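Local coordinates for protein aspartate aminotransferase, mitochondrial (Trypanosoma brucei brucei, PDB 4W5K) that probably transfers amino groups between L-aspartate and 2-oxoglutarate, using pyridoxal 5'-phosphate as cofactor in a homodimer, at residues 31-36 / 385-390; 52-57 / 294-299; 84-89 / 229-234; 113-118 / 170-175. The protein carries 1 engineered substitution. All blocks are in the same frame, centred on the assembly; numbering follows the deposited sequence.

Interaction 1 of 4, residues 31-36 / 385-390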
loop_
_atom_site.group_PDB
_atom_site.type_symbol
_atom_site.label_atom_id
_atom_site.label_comp_id
_atom_site.label_asym_id
_atom_site.label_seq_id
_atom_site.Cartn_x
_atom_site.Cartn_y
_atom_site.Cartn_z
ATOM N N VAL A 31 -18.838 8.442 -25.739
ATOM C CA VAL A 31 -18.072 9.289 -24.834
ATOM C C VAL A 31 -18.142 8.734 -23.408
ATOM O O VAL A 31 -19.221 8.397 -22.916
ATOM C CB VAL A 31 -18.590 10.757 -24.835
ATOM C CG1 VAL A 31 -17.749 11.619 -23.898
ATOM C CG2 VAL A 31 -18.600 11.342 -26.255
ATOM N N ASN A 32 -16.991 8.625 -22.754
ATOM C CA ASN A 32 -16.948 8.112 -21.390
ATOM C C ASN A 32 -16.822 9.247 -20.392
ATOM O O ASN A 32 -15.746 9.817 -20.214
ATOM C CB ASN A 32 -15.786 7.118 -21.218
ATOM C CG ASN A 32 -15.814 6.399 -19.875
ATOM O OD1 ASN A 32 -16.686 6.640 -19.040
ATOM N ND2 ASN A 32 -14.857 5.486 -19.668
ATOM N N LEU A 33 -17.934 9.581 -19.741
ATOM C CA LEU A 33 -17.932 10.634 -18.738
ATOM C C LEU A 33 -18.030 10.022 -17.342
ATOM O O LEU A 33 -18.620 10.604 -16.429
ATOM C CB LEU A 33 -19.077 11.618 -18.988
ATOM C CG LEU A 33 -19.034 12.338 -20.344
ATOM C CD1 LEU A 33 -20.176 13.346 -20.431
ATOM C CD2 LEU A 33 -17.699 13.048 -20.528
ATOM N N SER A 34 -17.430 8.843 -17.176
ATOM C CA SER A 34 -17.495 8.152 -15.897
ATOM C C SER A 34 -16.107 7.957 -15.306
ATOM O O SER A 34 -15.957 7.377 -14.229
ATOM C CB SER A 34 -18.185 6.801 -16.057
ATOM O OG SER A 34 -17.314 5.858 -16.667
ATOM N N ILE A 35 -15.094 8.457 -16.007
ATOM C CA ILE A 35 -13.709 8.218 -15.618
ATOM C C ILE A 35 -13.332 8.944 -14.336
ATOM O O ILE A 35 -13.961 9.919 -13.946
ATOM C CB ILE A 35 -12.731 8.631 -16.735
ATOM C CG1 ILE A 35 -12.820 10.131 -17.003
ATOM C CG2 ILE A 35 -13.032 7.871 -18.015
ATOM C CD1 ILE A 35 -11.688 10.635 -17.863
ATOM N N GLY A 36 -12.302 8.448 -13.667
ATOM C CA GLY A 36 -11.919 8.992 -12.381
ATOM C C GLY A 36 -10.597 9.732 -12.403
ATOM O O GLY A 36 -10.132 10.185 -11.361
ATOM N N GLU A 385 -19.122 19.532 -28.368
ATOM C CA GLU A 385 -20.275 19.960 -29.142
ATOM C C GLU A 385 -21.331 18.859 -29.206
ATOM O O GLU A 385 -22.524 19.130 -29.042
ATOM C CB GLU A 385 -19.841 20.394 -30.539
ATOM C CG GLU A 385 -19.168 21.767 -30.539
ATOM C CD GLU A 385 -18.341 22.032 -31.784
ATOM O OE1 GLU A 385 -17.473 21.199 -32.128
ATOM O OE2 GLU A 385 -18.564 23.083 -32.421
ATOM N N TYR A 386 -20.884 17.624 -29.408
ATOM C CA TYR A 386 -21.762 16.456 -29.499
ATOM C C TYR A 386 -22.492 16.218 -28.176
ATOM O O TYR A 386 -23.702 15.962 -28.146
ATOM C CB TYR A 386 -20.951 15.213 -29.902
ATOM C CG TYR A 386 -21.714 13.899 -29.843
ATOM C CD1 TYR A 386 -22.642 13.569 -30.823
ATOM C CD2 TYR A 386 -21.494 12.986 -28.814
ATOM C CE1 TYR A 386 -23.336 12.371 -30.776
ATOM C CE2 TYR A 386 -22.190 11.788 -28.758
ATOM C CZ TYR A 386 -23.110 11.487 -29.745
ATOM O OH TYR A 386 -23.804 10.294 -29.704
ATOM N N VAL A 387 -21.744 16.299 -27.083
ATOM C CA VAL A 387 -22.306 16.053 -25.767
ATOM C C VAL A 387 -23.319 17.133 -25.406
ATOM O O VAL A 387 -24.372 16.826 -24.852
ATOM C CB VAL A 387 -21.217 15.981 -24.700
ATOM C CG1 VAL A 387 -21.833 15.999 -23.309
ATOM C CG2 VAL A 387 -20.383 14.715 -24.903
ATOM N N SER A 388 -23.003 18.385 -25.722
ATOM C CA SER A 388 -23.947 19.483 -25.476
ATOM C C SER A 388 -25.258 19.265 -26.223
ATOM O O SER A 388 -26.335 19.470 -25.658
ATOM C CB SER A 388 -23.348 20.831 -25.881
ATOM O OG SER A 388 -22.140 21.075 -25.179
ATOM N N GLN A 389 -25.173 18.848 -27.487
ATOM C CA GLN A 389 -26.387 18.655 -28.286
ATOM C C GLN A 389 -27.207 17.538 -27.670
ATOM O O GLN A 389 -28.425 17.647 -27.549
ATOM C CB GLN A 389 -26.064 18.322 -29.749
ATOM C CG GLN A 389 -27.309 18.178 -30.635
ATOM C CD GLN A 389 -28.064 19.490 -30.829
ATOM O OE1 GLN A 389 -27.516 20.461 -31.354
ATOM N NE2 GLN A 389 -29.325 19.524 -30.398
ATOM N N ALA A 390 -26.521 16.472 -27.261
ATOM C CA ALA A 390 -27.182 15.335 -26.632
ATOM C C ALA A 390 -27.876 15.739 -25.322
ATOM O O ALA A 390 -29.023 15.377 -25.087
ATOM C CB ALA A 390 -26.182 14.212 -26.386
#
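V31 and V387 make the middle of this contact, and all of it across the segments is apolar. V31 CG2 lies 4.0 Å from V387 CG2. V31 CG1 reaches the same methyl at 4.2 Å, so both branches of V31 sit against one branch of V387. The two valine side chains meet at a slant, not end to end. The other methyl of V387 is turned anti to the backbone N (chi1 169°). It therefore faces L33, whose CD1 comes to 4.3 Å of V387 CG1. V31 CG2 also touches the Y386 ring, 4.2 Å from CD2, and approaches it obliquely. The V31 and Y386 side chains run past each other in opposite directions.

The polar bonds stay inside 31-36. N32 OD1 takes two hydrogen bonds from S34. S34 N donates at 3.0 Å to N32 OD1 from above the carbonyl plane, which makes an Asx turn. S34 OG donates at 2.6 Å to N32 OD1, in the carbonyl plane and on a lone pair. Both bonds from S34 hold the N32 side chain over the turn. The Y386 hydroxyl is bonded to the backbone O of Y364, so the phenol end is held outside the contact.

Strand 31-32 pairs in parallel with 366-367: V31 has backbone bonds with H365 and Y367, L33 with Y367 and A375. Helix 384-395 packs on this sheet, where I366 touches L33, Y386, V387 and A390. Helix 300-331 covers another part of the same helix, through S388 and Q389.

Interaction 2 of 4, residues 52-57 / 294-299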
loop_
_atom_site.group_PDB
_atom_site.type_symbol
_atom_site.label_atom_id
_atom_site.label_comp_id
_atom_site.label_asym_id
_atom_site.label_seq_id
_atom_site.Cartn_x
_atom_site.Cartn_y
_atom_site.Cartn_z
ATOM N N LYS A 52 8.387 13.574 -15.468
ATOM C CA LYS A 52 9.388 12.974 -16.365
ATOM C C LYS A 52 10.816 13.387 -16.005
ATOM O O LYS A 52 11.762 12.585 -16.128
ATOM C CB LYS A 52 9.099 13.365 -17.815
ATOM C CG LYS A 52 7.766 12.870 -18.353
ATOM C CD LYS A 52 7.526 13.350 -19.763
ATOM C CE LYS A 52 6.159 12.933 -20.284
ATOM N NZ LYS A 52 5.873 13.546 -21.603
ATOM N N GLN A 53 10.978 14.639 -15.587
ATOM C CA GLN A 53 12.297 15.182 -15.269
ATOM C C GLN A 53 12.737 14.942 -13.827
ATOM O O GLN A 53 13.873 15.283 -13.473
ATOM C CB GLN A 53 12.332 16.687 -15.554
ATOM C CG GLN A 53 12.071 17.058 -17.007
ATOM C CD GLN A 53 12.016 18.566 -17.222
ATOM O OE1 GLN A 53 12.668 19.336 -16.513
ATOM N NE2 GLN A 53 11.232 18.993 -18.209
ATOM N N ALA A 54 11.849 14.380 -13.003
ATOM C CA ALA A 54 12.164 14.085 -11.608
ATOM C C ALA A 54 13.289 13.060 -11.542
ATOM O O ALA A 54 13.409 12.195 -12.421
ATOM C CB ALA A 54 10.930 13.572 -10.854
ATOM N N THR A 55 14.109 13.171 -10.504
ATOM C CA THR A 55 15.199 12.216 -10.276
ATOM C C THR A 55 14.795 11.099 -9.302
ATOM O O THR A 55 14.345 11.381 -8.196
ATOM C CB THR A 55 16.442 12.930 -9.731
ATOM O OG1 THR A 55 16.941 13.840 -10.715
ATOM C CG2 THR A 55 17.537 11.896 -9.391
ATOM N N LEU A 56 14.917 9.837 -9.714
ATOM C CA LEU A 56 14.564 8.737 -8.813
ATOM C C LEU A 56 15.759 8.352 -7.962
ATOM O O LEU A 56 16.893 8.620 -8.345
ATOM C CB LEU A 56 14.070 7.517 -9.593
ATOM C CG LEU A 56 13.026 7.791 -10.677
ATOM C CD1 LEU A 56 12.633 6.485 -11.328
ATOM C CD2 LEU A 56 11.823 8.462 -10.031
ATOM N N GLY A 57 15.499 7.721 -6.812
ATOM C CA GLY A 57 16.576 7.092 -6.050
ATOM C C GLY A 57 17.180 5.922 -6.801
ATOM O O GLY A 57 16.624 5.460 -7.798
ATOM N N SER A 294 9.291 14.348 -3.834
ATOM C CA SER A 294 10.391 14.956 -3.087
ATOM C C SER A 294 11.386 15.667 -4.021
ATOM O O SER A 294 11.864 16.779 -3.729
ATOM C CB SER A 294 11.089 13.887 -2.228
ATOM O OG SER A 294 12.216 14.431 -1.564
ATOM N N SER A 295 11.672 15.032 -5.154
ATOM C CA SER A 295 12.583 15.571 -6.147
ATOM C C SER A 295 12.051 16.878 -6.725
ATOM O O SER A 295 12.787 17.848 -6.891
ATOM C CB SER A 295 12.793 14.554 -7.259
ATOM O OG SER A 295 13.521 15.116 -8.339
ATOM N N ILE A 296 10.764 16.888 -7.030
ATOM C CA ILE A 296 10.178 18.074 -7.642
ATOM C C ILE A 296 10.132 19.218 -6.645
ATOM O O ILE A 296 10.541 20.324 -6.967
ATOM C CB ILE A 296 8.776 17.795 -8.194
ATOM C CG1 ILE A 296 8.877 16.912 -9.443
ATOM C CG2 ILE A 296 8.068 19.103 -8.520
ATOM C CD1 ILE A 296 7.537 16.308 -9.920
ATOM N N LEU A 297 9.679 18.951 -5.424
ATOM C CA LEU A 297 9.442 20.033 -4.469
ATOM C C LEU A 297 10.744 20.612 -3.912
ATOM O O LEU A 297 10.774 21.758 -3.464
ATOM C CB LEU A 297 8.545 19.556 -3.332
ATOM C CG LEU A 297 7.097 19.297 -3.759
ATOM C CD1 LEU A 297 6.293 18.708 -2.589
ATOM C CD2 LEU A 297 6.438 20.582 -4.354
ATOM N N LYS A 298 11.832 19.848 -3.975
ATOM C CA LYS A 298 13.128 20.395 -3.541
ATOM C C LYS A 298 13.908 21.115 -4.649
ATOM O O LYS A 298 14.990 21.652 -4.407
ATOM C CB LYS A 298 13.995 19.276 -2.933
ATOM C CG LYS A 298 13.461 18.828 -1.568
ATOM C CD LYS A 298 14.216 17.645 -0.995
ATOM C CE LYS A 298 14.657 17.934 0.443
ATOM N NZ LYS A 298 13.511 18.190 1.379
ATOM N N ASP A 299 13.367 21.140 -5.860
ATOM C CA ASP A 299 14.056 21.767 -6.966
ATOM C C ASP A 299 13.253 22.964 -7.480
ATOM O O ASP A 299 12.157 22.775 -7.982
ATOM C CB ASP A 299 14.279 20.760 -8.090
ATOM C CG ASP A 299 15.118 21.331 -9.227
ATOM O OD1 ASP A 299 16.351 21.170 -9.194
ATOM O OD2 ASP A 299 14.559 21.946 -10.156
#
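S295 reaches from helix 287-297 to the backbone of A54 and T55. Its CB already lies against the chain, 3.7 Å from T55 O and 3.8 Å from T55 N. CB points at the loop, and with OG anti to the backbone N (chi1 172°) the oxygen ends beside T55 N. There it accepts a hydrogen bond. T55 N lies 3.0 Å from S295 OG, and the bond is nearly straight, with an angle of 167° at the hydrogen. The same OG stands 3.7 Å from A54 CA. It is also 3.9 Å from T55 CB, so carbon of both loop residues closes in around the oxygen.

Beside this bond is a small apolar contact. I296 CG1 comes to 4.2 Å from A54 CB. I296 itself is buried and also touches F247. A54 sits on V292 one turn back in the helix, and L302 of helix 300-331 touches S295. Further on, D299 caps the start of that helix by bonding L302 N through OD2.

The arrangement joins the loop between helices 49-52 and 69-80 to helix 287-297, next to the start of helix 300-331. The contact itself lies away from the active site. Y62, farther along this loop, binds pyridoxal 5'-phosphate; as in other fold type I aspartate aminotransferases, it probably reaches the cofactor of the other subunit.

Interaction 3 of 4, residues 84-89 / 229-234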
loop_
_atom_site.group_PDB
_atom_site.type_symbol
_atom_site.label_atom_id
_atom_site.label_comp_id
_atom_site.label_asym_id
_atom_site.label_seq_id
_atom_site.Cartn_x
_atom_site.Cartn_y
_atom_site.Cartn_z
ATOM N N CYS A 84 3.430 28.576 8.832
ATOM C CA CYS A 84 2.595 27.782 9.736
ATOM C C CYS A 84 3.320 27.492 11.053
ATOM O O CYS A 84 4.318 26.772 11.082
ATOM C CB CYS A 84 2.173 26.461 9.077
ATOM S SG CYS A 84 1.118 25.414 10.132
ATOM N N ALA A 85 2.799 28.058 12.140
ATOM C CA ALA A 85 3.420 27.946 13.448
ATOM C C ALA A 85 3.461 26.500 13.926
ATOM O O ALA A 85 4.456 26.047 14.491
ATOM C CB ALA A 85 2.674 28.825 14.459
ATOM N N ALA A 86 2.378 25.768 13.677
ATOM C CA ALA A 86 2.263 24.382 14.130
ATOM C C ALA A 86 3.401 23.544 13.583
ATOM O O ALA A 86 4.002 22.736 14.292
ATOM C CB ALA A 86 0.935 23.783 13.700
ATOM N N LEU A 87 3.676 23.754 12.303
ATOM C CA LEU A 87 4.740 23.053 11.622
ATOM C C LEU A 87 6.096 23.455 12.205
ATOM O O LEU A 87 6.911 22.594 12.536
ATOM C CB LEU A 87 4.663 23.341 10.121
ATOM C CG LEU A 87 5.387 22.373 9.205
ATOM C CD1 LEU A 87 5.103 20.909 9.599
ATOM C CD2 LEU A 87 4.968 22.634 7.766
ATOM N N ARG A 88 6.309 24.761 12.353
ATOM C CA ARG A 88 7.528 25.303 12.955
ATOM C C ARG A 88 7.808 24.705 14.327
ATOM O O ARG A 88 8.943 24.331 14.634
ATOM C CB ARG A 88 7.431 26.835 13.059
ATOM N N ASP A 89 6.771 24.594 15.149
ATOM C CA ASP A 89 6.926 24.104 16.514
ATOM C C ASP A 89 6.981 22.574 16.618
ATOM O O ASP A 89 7.117 22.023 17.711
ATOM C CB ASP A 89 5.788 24.637 17.386
ATOM C CG ASP A 89 5.740 26.155 17.421
ATOM O OD1 ASP A 89 6.776 26.798 17.143
ATOM O OD2 ASP A 89 4.660 26.704 17.732
ATOM N N HIS A 229 -6.374 27.264 7.602
ATOM C CA HIS A 229 -7.195 28.115 8.454
ATOM C C HIS A 229 -7.524 27.376 9.777
ATOM O O HIS A 229 -7.543 27.980 10.872
ATOM C CB HIS A 229 -8.465 28.524 7.698
ATOM C CG HIS A 229 -9.324 29.511 8.420
ATOM N ND1 HIS A 229 -8.980 30.840 8.566
ATOM C CD2 HIS A 229 -10.538 29.372 9.001
ATOM C CE1 HIS A 229 -9.939 31.472 9.220
ATOM N NE2 HIS A 229 -10.898 30.603 9.494
ATOM N N LEU A 230 -7.775 26.072 9.671
ATOM C CA LEU A 230 -8.181 25.298 10.851
ATOM C C LEU A 230 -7.026 24.996 11.787
ATOM O O LEU A 230 -7.238 24.814 12.996
ATOM C CB LEU A 230 -8.831 23.974 10.441
ATOM C CG LEU A 230 -10.309 24.078 10.083
ATOM C CD1 LEU A 230 -10.730 22.847 9.278
ATOM C CD2 LEU A 230 -11.157 24.284 11.328
ATOM N N VAL A 231 -5.810 24.912 11.260
ATOM C CA VAL A 231 -4.740 24.339 12.097
ATOM C C VAL A 231 -4.439 25.234 13.321
ATOM O O VAL A 231 -3.952 24.745 14.346
ATOM C CB VAL A 231 -3.458 24.059 11.256
ATOM C CG1 VAL A 231 -2.709 25.343 10.940
ATOM C CG2 VAL A 231 -2.547 23.047 11.979
ATOM N N ASP A 232 -4.803 26.520 13.250
ATOM C CA ASP A 232 -4.632 27.430 14.396
ATOM C C ASP A 232 -5.865 27.544 15.300
ATOM O O ASP A 232 -5.815 28.213 16.330
ATOM C CB ASP A 232 -4.264 28.849 13.928
ATOM C CG ASP A 232 -3.697 28.883 12.515
ATOM O OD1 ASP A 232 -4.500 28.948 11.558
ATOM O OD2 ASP A 232 -2.450 28.856 12.361
ATOM N N MET A 233 -6.968 26.912 14.916
ATOM C CA MET A 233 -8.245 27.144 15.593
ATOM C C MET A 233 -8.661 26.030 16.542
ATOM O O MET A 233 -9.481 26.241 17.443
ATOM C CB MET A 233 -9.342 27.333 14.550
ATOM C CG MET A 233 -9.127 28.522 13.673
ATOM S SD MET A 233 -10.459 28.624 12.460
ATOM C CE MET A 233 -11.822 28.994 13.547
ATOM N N VAL A 234 -8.118 24.842 16.311
ATOM C CA VAL A 234 -8.520 23.652 17.049
ATOM C C VAL A 234 -7.277 22.913 17.567
ATOM O O VAL A 234 -6.202 23.033 16.986
ATOM C CB VAL A 234 -9.377 22.702 16.158
ATOM C CG1 VAL A 234 -10.627 23.425 15.639
ATOM C CG2 VAL A 234 -8.552 22.127 14.979
HETATM O O HOH W 1 -0.226 26.944 13.317
#
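V231 meets C84 and A86 through its two methyls, one to each. CG1 of V231 is 3.9 Å from C84 SG. CG2 of V231 is 4.0 Å from A86 CB. The V231 torsion explains this split. With chi1 at 75°, CG1 stands between the backbone N and the carbonyl carbon, and CG2 is anti to the N. The two methyls lie side by side against C84 and A86, at the start of the short helix 85-88.

D232 follows V231 and has a less relaxed side chain. Its chi1 of -20° is far from a staggered value. This rotation brings the carboxylate round toward 84-89. No direct bond forms there. A water accepts from A86 N at 2.9 Å and donates to D232 OD2 at 3.1 Å.

Around the contact, F80 and L237 also touch V231, and R91 touches A86. The backbone O of V231 has a weak hydrogen bond to R91 NH2. H229 stacks its ring on F225, a residue of the D-malate pocket, but the V231 side chain is about 13 Å from the malate.

The contact is mainly apolar: a thiol and methyls meet around buried V231 and A86, with one water-mediated polar link beside them. The water lets D232 OD2 reach A86 N of the first helical turn without a direct bond. Any electrostatic gain from the helix start would probably be small.

Interaction 4 of 4, residues 113-118 / 170-175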
loop_
_atom_site.group_PDB
_atom_site.type_symbol
_atom_site.label_atom_id
_atom_site.label_comp_id
_atom_site.label_asym_id
_atom_site.label_seq_id
_atom_site.Cartn_x
_atom_site.Cartn_y
_atom_site.Cartn_z
ATOM N N ARG A 113 -6.864 7.253 19.489
ATOM C CA ARG A 113 -5.731 7.721 20.296
ATOM C C ARG A 113 -5.940 9.135 20.815
ATOM O O ARG A 113 -5.287 9.548 21.769
ATOM C CB ARG A 113 -4.437 7.688 19.467
ATOM C CG ARG A 113 -3.686 6.375 19.469
ATOM C CD ARG A 113 -4.546 5.139 19.317
ATOM N NE ARG A 113 -3.753 3.983 19.724
ATOM C CZ ARG A 113 -4.214 2.752 19.955
ATOM N NH1 ARG A 113 -5.502 2.460 19.810
ATOM N NH2 ARG A 113 -3.368 1.800 20.346
ATOM N N PHE A 114 -6.839 9.911 20.193
ATOM C CA PHE A 114 -6.973 11.272 20.650
ATOM C C PHE A 114 -8.392 11.850 20.578
ATOM O O PHE A 114 -8.605 12.968 21.009
ATOM C CB PHE A 114 -5.994 12.182 19.897
ATOM C CG PHE A 114 -6.209 12.254 18.394
ATOM C CD1 PHE A 114 -5.643 11.313 17.541
ATOM C CD2 PHE A 114 -6.943 13.305 17.840
ATOM C CE1 PHE A 114 -5.818 11.381 16.152
ATOM C CE2 PHE A 114 -7.127 13.396 16.437
ATOM C CZ PHE A 114 -6.568 12.436 15.594
ATOM N N VAL A 115 -9.353 11.071 20.110
ATOM C CA VAL A 115 -10.760 11.522 20.122
ATOM C C VAL A 115 -11.562 10.627 21.053
ATOM O O VAL A 115 -11.535 9.408 20.886
ATOM C CB VAL A 115 -11.376 11.466 18.700
ATOM C CG1 VAL A 115 -12.834 11.938 18.720
ATOM C CG2 VAL A 115 -10.514 12.276 17.686
ATOM N N ALA A 116 -12.250 11.214 22.041
ATOM C CA ALA A 116 -13.078 10.436 22.950
ATOM C C ALA A 116 -14.305 9.881 22.232
ATOM O O ALA A 116 -14.824 10.521 21.308
ATOM C CB ALA A 116 -13.522 11.300 24.131
ATOM N N ASN A 117 -14.763 8.711 22.674
ATOM C CA ASN A 117 -16.057 8.183 22.266
ATOM C C ASN A 117 -16.158 8.115 20.762
ATOM O O ASN A 117 -17.151 8.560 20.172
ATOM C CB ASN A 117 -17.193 9.061 22.835
ATOM C CG ASN A 117 -18.556 8.385 22.770
ATOM O OD1 ASN A 117 -18.657 7.159 22.832
ATOM N ND2 ASN A 117 -19.624 9.199 22.694
ATOM N N CYS A 118 -15.117 7.579 20.139
ATOM C CA CYS A 118 -14.916 7.770 18.702
ATOM C C CYS A 118 -15.596 6.698 17.863
ATOM O O CYS A 118 -14.917 5.784 17.374
ATOM C CB CYS A 118 -13.416 7.786 18.378
ATOM S SG CYS A 118 -13.126 8.559 16.757
ATOM N N GLY A 170 -17.559 17.581 20.221
ATOM C CA GLY A 170 -16.491 16.620 20.014
ATOM C C GLY A 170 -16.773 15.616 18.922
ATOM O O GLY A 170 -16.267 14.499 18.946
ATOM N N SER A 171 -17.570 16.009 17.934
ATOM C CA SER A 171 -17.782 15.132 16.789
ATOM C C SER A 171 -16.627 15.248 15.794
ATOM O O SER A 171 -16.019 16.315 15.632
ATOM C CB SER A 171 -19.117 15.456 16.096
ATOM O OG SER A 171 -20.224 15.138 16.931
ATOM N N VAL A 172 -16.308 14.148 15.124
ATOM C CA VAL A 172 -15.346 14.204 14.027
ATOM C C VAL A 172 -16.093 14.653 12.748
ATOM O O VAL A 172 -17.139 14.084 12.403
ATOM C CB VAL A 172 -14.646 12.852 13.825
ATOM C CG1 VAL A 172 -13.666 12.917 12.654
ATOM C CG2 VAL A 172 -13.939 12.447 15.129
ATOM N N ILE A 173 -15.575 15.670 12.064
ATOM C CA ILE A 173 -16.282 16.250 10.920
ATOM C C ILE A 173 -15.407 16.153 9.687
ATOM O O ILE A 173 -14.366 16.803 9.621
ATOM C CB ILE A 173 -16.629 17.733 11.147
ATOM C CG1 ILE A 173 -17.364 17.945 12.487
ATOM C CG2 ILE A 173 -17.451 18.311 9.960
ATOM C CD1 ILE A 173 -18.775 17.346 12.556
ATOM N N LEU A 174 -15.829 15.317 8.745
ATOM C CA LEU A 174 -15.135 15.119 7.468
ATOM C C LEU A 174 -15.508 16.218 6.472
ATOM O O LEU A 174 -16.692 16.403 6.208
ATOM C CB LEU A 174 -15.510 13.758 6.890
ATOM C CG LEU A 174 -14.844 13.303 5.591
ATOM C CD1 LEU A 174 -13.346 13.149 5.832
ATOM C CD2 LEU A 174 -15.459 11.964 5.195
ATOM N N VAL A 175 -14.514 16.919 5.928
ATOM C CA VAL A 175 -14.785 17.971 4.929
ATOM C C VAL A 175 -13.836 17.804 3.746
ATOM O O VAL A 175 -12.682 17.417 3.933
ATOM C CB VAL A 175 -14.638 19.404 5.513
ATOM C CG1 VAL A 175 -15.668 19.666 6.636
ATOM C CG2 VAL A 175 -13.196 19.685 5.987
HETATM O O HOH W 2 -15.134 13.271 21.122
#
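V115 and V172 touch through one methyl each. V115 CG1 lies 3.8 Å from V172 CG2, and the side chains cross obliquely. V115 CG1 is anti to its own backbone N (chi1 -180°), which carries it out toward the other segment. V172 CG2 is also the methyl that faces C118, with SG at 4.3 Å. One methyl of V172 is therefore shared by a valine and a cysteine of the same loop. V115 CG1 further approaches G170 O at 4.3 Å.

A water joins the backbones next to this patch. It donates to A116 O at 2.8 Å and to G170 O at 2.7 Å. Two carbonyls that could not bond each other are linked in this way.

The contact lies at the entry to two neighbouring parallel strands of the large mixed sheet of this aminotransferase fold. The 113-118 loop leads into strand 120-124, and 170-175 enters strand 172-176.

In the next shell, V172 has a backbone bond with Y122 and packs on I121, so the adjacent strand fixes its place. S171 turns away from the loop. Its OG bonds P168 O and its N bonds H204 ND1. G170 is held by a backbone bond with R202. C118 packs on L111 and M140. R113 NE, at the far end of the loop, bonds Q273 OE1.

In the fold
The four contacts are nested along the chain: 113-118/170-175 lies inside the loop closed by 84-89/229-234, that inside 52-57/294-299, and all inside 31-36/385-390. Interactions 3 and 4 are the nearest pair, with centres 18 Å and nearest atoms about 5 Å apart. Interaction 4 includes a strand of the large mixed sheet, while interaction 3 joins helix 85-88 to the chain beside helix 225-230. Centre to centre, interaction 2 is 28 Å from interaction 3, and interaction 1, at the small parallel sheet, lies 35 to 42 Å from the others. Helix 300-331 borders interactions 1 and 2. Those two tie early to late chain; interactions 3 and 4 close shorter loops, all away from the cofactor and malate sites.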